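Side-chain contacts in putative SnoaL-like polyketide cyclase (PDB 3KKG), which is of unproven function but, as a SnoaL-like member of the NTF2 clan, probably acts as a polyketide cyclase or a related lyase: residues Gln10-Glu13 with Thr14-Leu18; Phe117-Asp121 with Gly122-Glu126. All coordinates share one frame; numbering follows the deposited sequence. Where two conformers were deposited one is given.

Interaction 1: residues Gln10-Glu13 with Thr14-Leu18; sequences QNVE and TVLRL
V12 and L16, one helical turn apart, lie side by side and point the same way, with V12 CG1 resting 3.6 Å from L16 CD1. The valine branch reaches forward because CG1 stands anti to the backbone N (chi1 170°), beside its own carbonyl carbon. L16 also brings CB and CG close over V12 O, the oxygen that accepts the backbone N-H of L16 at 2.8 Å. Beyond this pair, V12 packs on V78 and V80, and L16 on V75 and V78, so both side chains lie against strand 72-81. An alanine in place of L16 would probably leave V12 CG1 without its neighbour and open a gap against V75 and V78.

On another side of the helix, the glutamine chain of Q10 bends at chi2 (57°), which brings NE2 within 3.2 Å of T14 OG1, while Q10 O receives the backbone N-H of T14 at 2.9 Å. V15 CG2 sits 3.4 Å from N11 O, the acceptor for V15 N; N11 ND2 is hydrogen-bonded to G82 O and D83 OD1. R17 N makes a weak bond to E13 O, 3.4 Å long, and the R17 guanidinium pairs with E21. Chemically the contact is two-sided: a hydrocarbon strip meets the sheet, and the more open side around Q10 and E13 carries polar and charged groups, as expected of an amphipathic helix.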
ATOM      1  N   GLN A  10     -12.812   5.032 -17.904  1.00 17.80           N
ATOM      2  CA  GLN A  10     -12.792   3.675 -18.452  1.00 17.69           C
ATOM      3  C   GLN A  10     -11.758   2.796 -17.750  1.00 17.55           C
ATOM      4  O   GLN A  10     -12.014   1.622 -17.470  1.00 17.87           O
ATOM      5  CB  GLN A  10     -12.562   3.669 -19.951  1.00 18.34           C
ATOM      6  CG  GLN A  10     -12.715   2.254 -20.543  1.00 20.02           C
ATOM      7  CD  GLN A  10     -14.084   1.625 -20.263  1.00 23.93           C
ATOM      8  OE1 GLN A  10     -15.114   2.139 -20.747  1.00 27.01           O
ATOM      9  NE2 GLN A  10     -14.110   0.533 -19.484  1.00 24.31           N
ATOM     10  N   ASN A  11     -10.620   3.401 -17.381  1.00 17.69           N
ATOM     11  CA  ASN A  11      -9.597   2.660 -16.648  1.00 16.29           C
ATOM     12  C   ASN A  11     -10.188   2.182 -15.332  1.00 16.52           C
ATOM     13  O   ASN A  11      -9.951   1.028 -14.913  1.00 17.17           O
ATOM     14  CB  ASN A  11      -8.417   3.569 -16.397  1.00 15.28           C
ATOM     15  CG  ASN A  11      -7.461   3.669 -17.599  1.00 19.07           C
ATOM     16  OD1 ASN A  11      -7.572   2.934 -18.571  1.00 19.62           O
ATOM     17  ND2 ASN A  11      -6.486   4.593 -17.478  1.00 18.18           N
ATOM     18  N   VAL A  12     -10.916   3.081 -14.637  1.00 16.99           N
ATOM     19  CA  VAL A  12     -11.539   2.702 -13.360  1.00 16.21           C
ATOM     20  C   VAL A  12     -12.569   1.593 -13.522  1.00 16.21           C
ATOM     21  O   VAL A  12     -12.635   0.637 -12.737  1.00 16.53           O
ATOM     22  CB  VAL A  12     -12.126   3.941 -12.632  1.00 15.59           C
ATOM     23  CG1 VAL A  12     -12.979   3.501 -11.433  1.00 18.12           C
ATOM     24  CG2 VAL A  12     -10.966   4.855 -12.124  1.00 17.74           C
ATOM     25  N   GLU A  13     -13.417   1.780 -14.523  1.00 16.17           N
ATOM     26  CA  GLU A  13     -14.447   0.768 -14.763  1.00 17.47           C
ATOM     27  C   GLU A  13     -13.825  -0.613 -15.003  1.00 17.36           C
ATOM     28  O   GLU A  13     -14.267  -1.657 -14.453  1.00 18.06           O
ATOM     29  CB  GLU A  13     -15.355   1.189 -15.917  1.00 18.35           C
ATOM     30  CG  GLU A  13     -16.226   2.436 -15.591  1.00 23.08           C
ATOM     31  CD  GLU A  13     -17.141   2.857 -16.748  1.00 27.37           C
ATOM     32  OE1 GLU A  13     -17.515   1.977 -17.548  1.00 38.02           O
ATOM     33  OE2 GLU A  13     -17.549   4.032 -16.796  1.00 30.63           O
ATOM     34  N   THR A  14     -12.802  -0.641 -15.828  1.00 16.68           N
ATOM     35  CA  THR A  14     -12.096  -1.887 -16.127  1.00 16.16           C
ATOM     36  C   THR A  14     -11.471  -2.490 -14.872  1.00 15.21           C
ATOM     37  O   THR A  14     -11.647  -3.696 -14.610  1.00 18.85           O
ATOM     38  CB  THR A  14     -11.071  -1.645 -17.235  1.00 18.93           C
ATOM     39  OG1 THR A  14     -11.782  -1.333 -18.442  1.00 19.14           O
ATOM     40  CG2 THR A  14     -10.091  -2.850 -17.435  1.00 18.69           C
ATOM     41  N   VAL A  15     -10.769  -1.684 -14.086  1.00 16.67           N
ATOM     42  CA  VAL A  15     -10.149  -2.200 -12.872  1.00 16.04           C
ATOM     43  C   VAL A  15     -11.155  -2.685 -11.833  1.00 17.03           C
ATOM     44  O   VAL A  15     -10.972  -3.722 -11.176  1.00 17.76           O
ATOM     45  CB  VAL A  15      -9.215  -1.136 -12.242  1.00 17.93           C
ATOM     46  CG1 VAL A  15      -8.939  -1.476 -10.820  1.00 19.26           C
ATOM     47  CG2 VAL A  15      -7.965  -0.991 -13.110  1.00 19.86           C
ATOM     48  N   LEU A  16     -12.264  -1.956 -11.690  1.00 16.89           N
ATOM     49  CA  LEU A  16     -13.216  -2.323 -10.650  1.00 17.06           C
ATOM     50  C   LEU A  16     -13.882  -3.705 -10.891  1.00 16.75           C
ATOM     51  O   LEU A  16     -14.348  -4.360  -9.944  1.00 17.35           O
ATOM     52  CB  LEU A  16     -14.242  -1.222 -10.381  1.00 16.69           C
ATOM     53  CG  LEU A  16     -13.729  -0.079  -9.521  1.00 17.12           C
ATOM     54  CD1 LEU A  16     -14.790   1.047  -9.455  1.00 17.67           C
ATOM     55  CD2 LEU A  16     -13.313  -0.558  -8.131  1.00 20.41           C
ATOM     56  N   ARG A  17     -13.912  -4.151 -12.144  1.00 17.51           N
ATOM     57  CA  ARG A  17     -14.404  -5.501 -12.443  1.00 17.34           C
ATOM     58  C   ARG A  17     -13.602  -6.550 -11.705  1.00 17.52           C
ATOM     59  O   ARG A  17     -14.147  -7.589 -11.320  1.00 17.89           O
ATOM     60  CB  ARG A  17     -14.359  -5.790 -13.938  1.00 20.32           C
ATOM     61  CG  ARG A  17     -15.223  -4.917 -14.763  1.00 21.09           C
ATOM     62  CD  ARG A  17     -15.296  -5.351 -16.226  1.00 25.40           C
ATOM     63  NE  ARG A  17     -15.863  -6.698 -16.347  1.00 28.43           N
ATOM     64  CZ  ARG A  17     -15.451  -7.633 -17.196  1.00 33.41           C
ATOM     65  NH1 ARG A  17     -14.449  -7.416 -18.041  1.00 37.35           N
ATOM     66  NH2 ARG A  17     -16.069  -8.809 -17.211  1.00 29.90           N
ATOM     67  N   LEU A  18     -12.322  -6.261 -11.425  1.00 16.69           N
ATOM     68  CA  LEU A  18     -11.470  -7.212 -10.735  1.00 16.89           C
ATOM     69  C   LEU A  18     -11.825  -7.388  -9.265  1.00 17.11           C
ATOM     70  O   LEU A  18     -11.354  -8.307  -8.616  1.00 20.21           O
ATOM     71  CB  LEU A  18     -10.009  -6.775 -10.848  1.00 17.61           C
ATOM     72  CG  LEU A  18      -9.465  -6.658 -12.279  1.00 18.50           C
ATOM     73  CD1 LEU A  18      -8.086  -6.025 -12.336  1.00 20.06           C
ATOM     74  CD2 LEU A  18      -9.484  -8.086 -12.951  1.00 18.42           C
TER

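Interaction 2: residues Phe117-Asp121 with Gly122-Glu126; sequences FTLAD and GQVIE
I125 crosses T118 obliquely from the neighbouring strand. Its CB lies near T118 O; CG1, held between the backbone N and the carbonyl carbon (chi1 67°), comes to 3.4 Å from that same oxygen and also meets T118 CG2; CD1 at the tip runs on past T118 CG2. The other branch, CG2, touches A120 CB at 3.9 Å. T118 O is busy besides: it takes the N-H of I125 at 2.8 Å and, weakly, that of E126. T118 N in turn gives a nearly straight bond to E126 O (169° at the hydrogen). Water bridges T118 OG1 to E126 OE2, most firmly through a molecule 2.7 Å from the carboxylate oxygen, and salt bridges to R42 and R128 engage the two oxygens of that carboxylate.

F117, L119 and V124 make further apolar contacts. V124 spreads its methyls between two partners: CG1 comes to the edge of the F117 ring, near its plane, 3.9 Å from CD1, and CG2 meets L119 CD2. Nearer the loop, A120 and Q123 exchange two backbone bonds. A120 N lies nearly in line with the C=O bond of Q123, whereas Q123 N approaches A120 O from well above the carbonyl plane. G122 has a positive phi, 85°, at which a CB would collide with D121 O. Two features define this end of the hairpin formed by strands 108-120 and 123-131: a type I' turn from A120 to Q123, and a classic beta bulge in which I125 and E126 both face T118.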
ATOM      1  N   PHE A 117      -2.629  -0.293  -9.809  1.00 17.43           N
ATOM      2  CA  PHE A 117      -2.675  -0.801 -11.170  1.00 16.91           C
ATOM      3  C   PHE A 117      -2.043   0.182 -12.132  1.00 17.28           C
ATOM      4  O   PHE A 117      -2.202   1.413 -11.979  1.00 18.09           O
ATOM      5  CB  PHE A 117      -4.151  -0.981 -11.589  1.00 16.84           C
ATOM      6  CG  PHE A 117      -4.866  -2.042 -10.792  1.00 17.75           C
ATOM      7  CD1 PHE A 117      -4.878  -3.349 -11.219  1.00 18.84           C
ATOM      8  CD2 PHE A 117      -5.598  -1.721  -9.658  1.00 17.08           C
ATOM      9  CE1 PHE A 117      -5.557  -4.331 -10.498  1.00 17.79           C
ATOM     10  CE2 PHE A 117      -6.289  -2.710  -8.950  1.00 19.48           C
ATOM     11  CZ  PHE A 117      -6.301  -4.012  -9.401  1.00 18.39           C
ATOM     12  N   THR A 118      -1.391  -0.359 -13.150  1.00 17.04           N
ATOM     13  CA  THR A 118      -0.962   0.412 -14.317  1.00 18.00           C
ATOM     14  C   THR A 118      -1.636  -0.190 -15.535  1.00 18.23           C
ATOM     15  O   THR A 118      -1.700  -1.429 -15.688  1.00 18.67           O
ATOM     16  CB  THR A 118       0.551   0.336 -14.487  1.00 20.82           C
ATOM     17  OG1 THR A 118       1.163   0.728 -13.249  1.00 21.62           O
ATOM     18  CG2 THR A 118       1.051   1.286 -15.577  1.00 21.27           C
ATOM     19  N   LEU A 119      -2.185   0.694 -16.370  1.00 17.29           N
ATOM     20  CA  LEU A 119      -2.824   0.268 -17.594  1.00 18.10           C
ATOM     21  C   LEU A 119      -2.082   0.833 -18.816  1.00 20.65           C
ATOM     22  O   LEU A 119      -1.317   1.787 -18.707  1.00 19.02           O
ATOM     23  CB  LEU A 119      -4.297   0.711 -17.617  1.00 18.52           C
ATOM     24  CG  LEU A 119      -5.249   0.172 -16.538  1.00 18.80           C
ATOM     25  CD1 LEU A 119      -5.323   1.106 -15.325  1.00 18.92           C
ATOM     26  CD2 LEU A 119      -6.654  -0.182 -17.121  1.00 19.76           C
ATOM     27  N   ALA A 120      -2.298   0.202 -19.962  1.00 18.93           N
ATOM     28  CA  ALA A 120      -1.846   0.725 -21.246  1.00 18.58           C
ATOM     29  C   ALA A 120      -2.914   0.381 -22.268  1.00 19.30           C
ATOM     30  O   ALA A 120      -3.306  -0.784 -22.362  1.00 19.96           O
ATOM     31  CB  ALA A 120      -0.508   0.098 -21.664  1.00 20.09           C
ATOM     32  N   ASP A 121      -3.385   1.395 -22.995  1.00 20.87           N
ATOM     33  CA  ASP A 121      -4.384   1.201 -24.038  1.00 20.99           C
ATOM     34  C   ASP A 121      -5.556   0.361 -23.560  1.00 18.56           C
ATOM     35  O   ASP A 121      -6.023  -0.559 -24.239  1.00 21.05           O
ATOM     36  CB  ASP A 121      -3.701   0.616 -25.285  1.00 22.74           C
ATOM     37  CG  ASP A 121      -2.626   1.544 -25.833  1.00 28.11           C
ATOM     38  OD1 ASP A 121      -2.831   2.779 -25.845  1.00 31.39           O
ATOM     39  OD2 ASP A 121      -1.552   1.044 -26.221  1.00 38.33           O
ATOM     40  N   GLY A 122      -6.008   0.657 -22.336  1.00 20.08           N
ATOM     41  CA  GLY A 122      -7.218   0.038 -21.802  1.00 20.40           C
ATOM     42  C   GLY A 122      -7.082  -1.322 -21.115  1.00 20.42           C
ATOM     43  O   GLY A 122      -8.073  -1.860 -20.657  1.00 21.98           O
ATOM     44  N   GLN A 123      -5.866  -1.876 -21.098  0.50 18.55           N
ATOM     45  CA  GLN A 123      -5.603  -3.189 -20.520  0.50 19.55           C
ATOM     46  C   GLN A 123      -4.682  -3.001 -19.311  0.50 18.73           C
ATOM     47  O   GLN A 123      -3.858  -2.082 -19.285  0.50 18.05           O
ATOM     48  CB  GLN A 123      -4.920  -4.109 -21.549  0.50 19.68           C
ATOM     49  CG  GLN A 123      -5.583  -4.174 -22.916  0.50 21.28           C
ATOM     50  CD  GLN A 123      -4.815  -5.068 -23.891  0.50 20.76           C
ATOM     51  OE1 GLN A 123      -4.063  -4.587 -24.757  0.50 22.73           O
ATOM     52  NE2 GLN A 123      -4.999  -6.367 -23.754  0.50 24.10           N
ATOM     53  N   VAL A 124      -4.829  -3.863 -18.310  1.00 19.70           N
ATOM     54  CA  VAL A 124      -3.981  -3.828 -17.138  1.00 18.77           C
ATOM     55  C   VAL A 124      -2.655  -4.533 -17.429  1.00 19.33           C
ATOM     56  O   VAL A 124      -2.626  -5.721 -17.849  1.00 19.11           O
ATOM     57  CB  VAL A 124      -4.680  -4.489 -15.939  1.00 18.48           C
ATOM     58  CG1 VAL A 124      -3.754  -4.552 -14.728  1.00 20.84           C
ATOM     59  CG2 VAL A 124      -5.977  -3.778 -15.580  1.00 20.82           C
ATOM     60  N   ILE A 125      -1.563  -3.812 -17.232  1.00 18.91           N
ATOM     61  CA  ILE A 125      -0.217  -4.391 -17.461  1.00 17.60           C
ATOM     62  C   ILE A 125       0.585  -4.729 -16.193  1.00 17.88           C
ATOM     63  O   ILE A 125       1.579  -5.487 -16.263  1.00 19.22           O
ATOM     64  CB  ILE A 125       0.620  -3.494 -18.389  1.00 17.21           C
ATOM     65  CG1 ILE A 125       0.966  -2.134 -17.742  1.00 18.60           C
ATOM     66  CG2 ILE A 125      -0.129  -3.258 -19.717  1.00 20.00           C
ATOM     67  CD1 ILE A 125       1.969  -1.292 -18.565  1.00 23.00           C
ATOM     68  N   GLU A 126       0.200  -4.136 -15.078  1.00 17.93           N
ATOM     69  CA  GLU A 126       0.915  -4.388 -13.831  1.00 18.02           C
ATOM     70  C   GLU A 126      -0.011  -4.108 -12.654  1.00 17.42           C
ATOM     71  O   GLU A 126      -0.870  -3.200 -12.706  1.00 19.06           O
ATOM     72  CB  GLU A 126       2.147  -3.498 -13.716  1.00 19.29           C
ATOM     73  CG  GLU A 126       2.999  -3.820 -12.478  1.00 20.87           C
ATOM     74  CD  GLU A 126       4.325  -3.107 -12.468  1.00 23.09           C
ATOM     75  OE1 GLU A 126       5.214  -3.519 -13.225  1.00 27.60           O
ATOM     76  OE2 GLU A 126       4.388  -2.073 -11.750  1.00 34.85           O
TER
HETATM   77  O   HOH W   1       1.286  -0.965 -10.945  1.00 15.28           O
HETATM   78  O   HOH W   2       4.162   0.279 -13.078  1.00 31.62           O
HETATM   79  O   HOH W   3      -1.659  -2.510 -23.637  1.00 33.69           O

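In the fold
Interaction 1 lies on helix 6-16 and interaction 2 at the turn end of the hairpin that this helix packs against; their centres are about 10 Å apart. F117 is the main meeting point: V15 CG1 approaches its CE2 at 3.5 Å, and L18 CD1 its CE1 at 3.6 Å. Farther along the hairpin, N11 OD1 sits 3.6 Å from L119 CD2, and T14 CG2 lies 3.9 Å from G122 O at the turn. N11, V15 and L18 thus pack on strand 108-120 and T14 on the turn; both interactions lie on the same side of the chain's centre. A helix laid on a curved sheet is in keeping with the cone-like NTF2 fold.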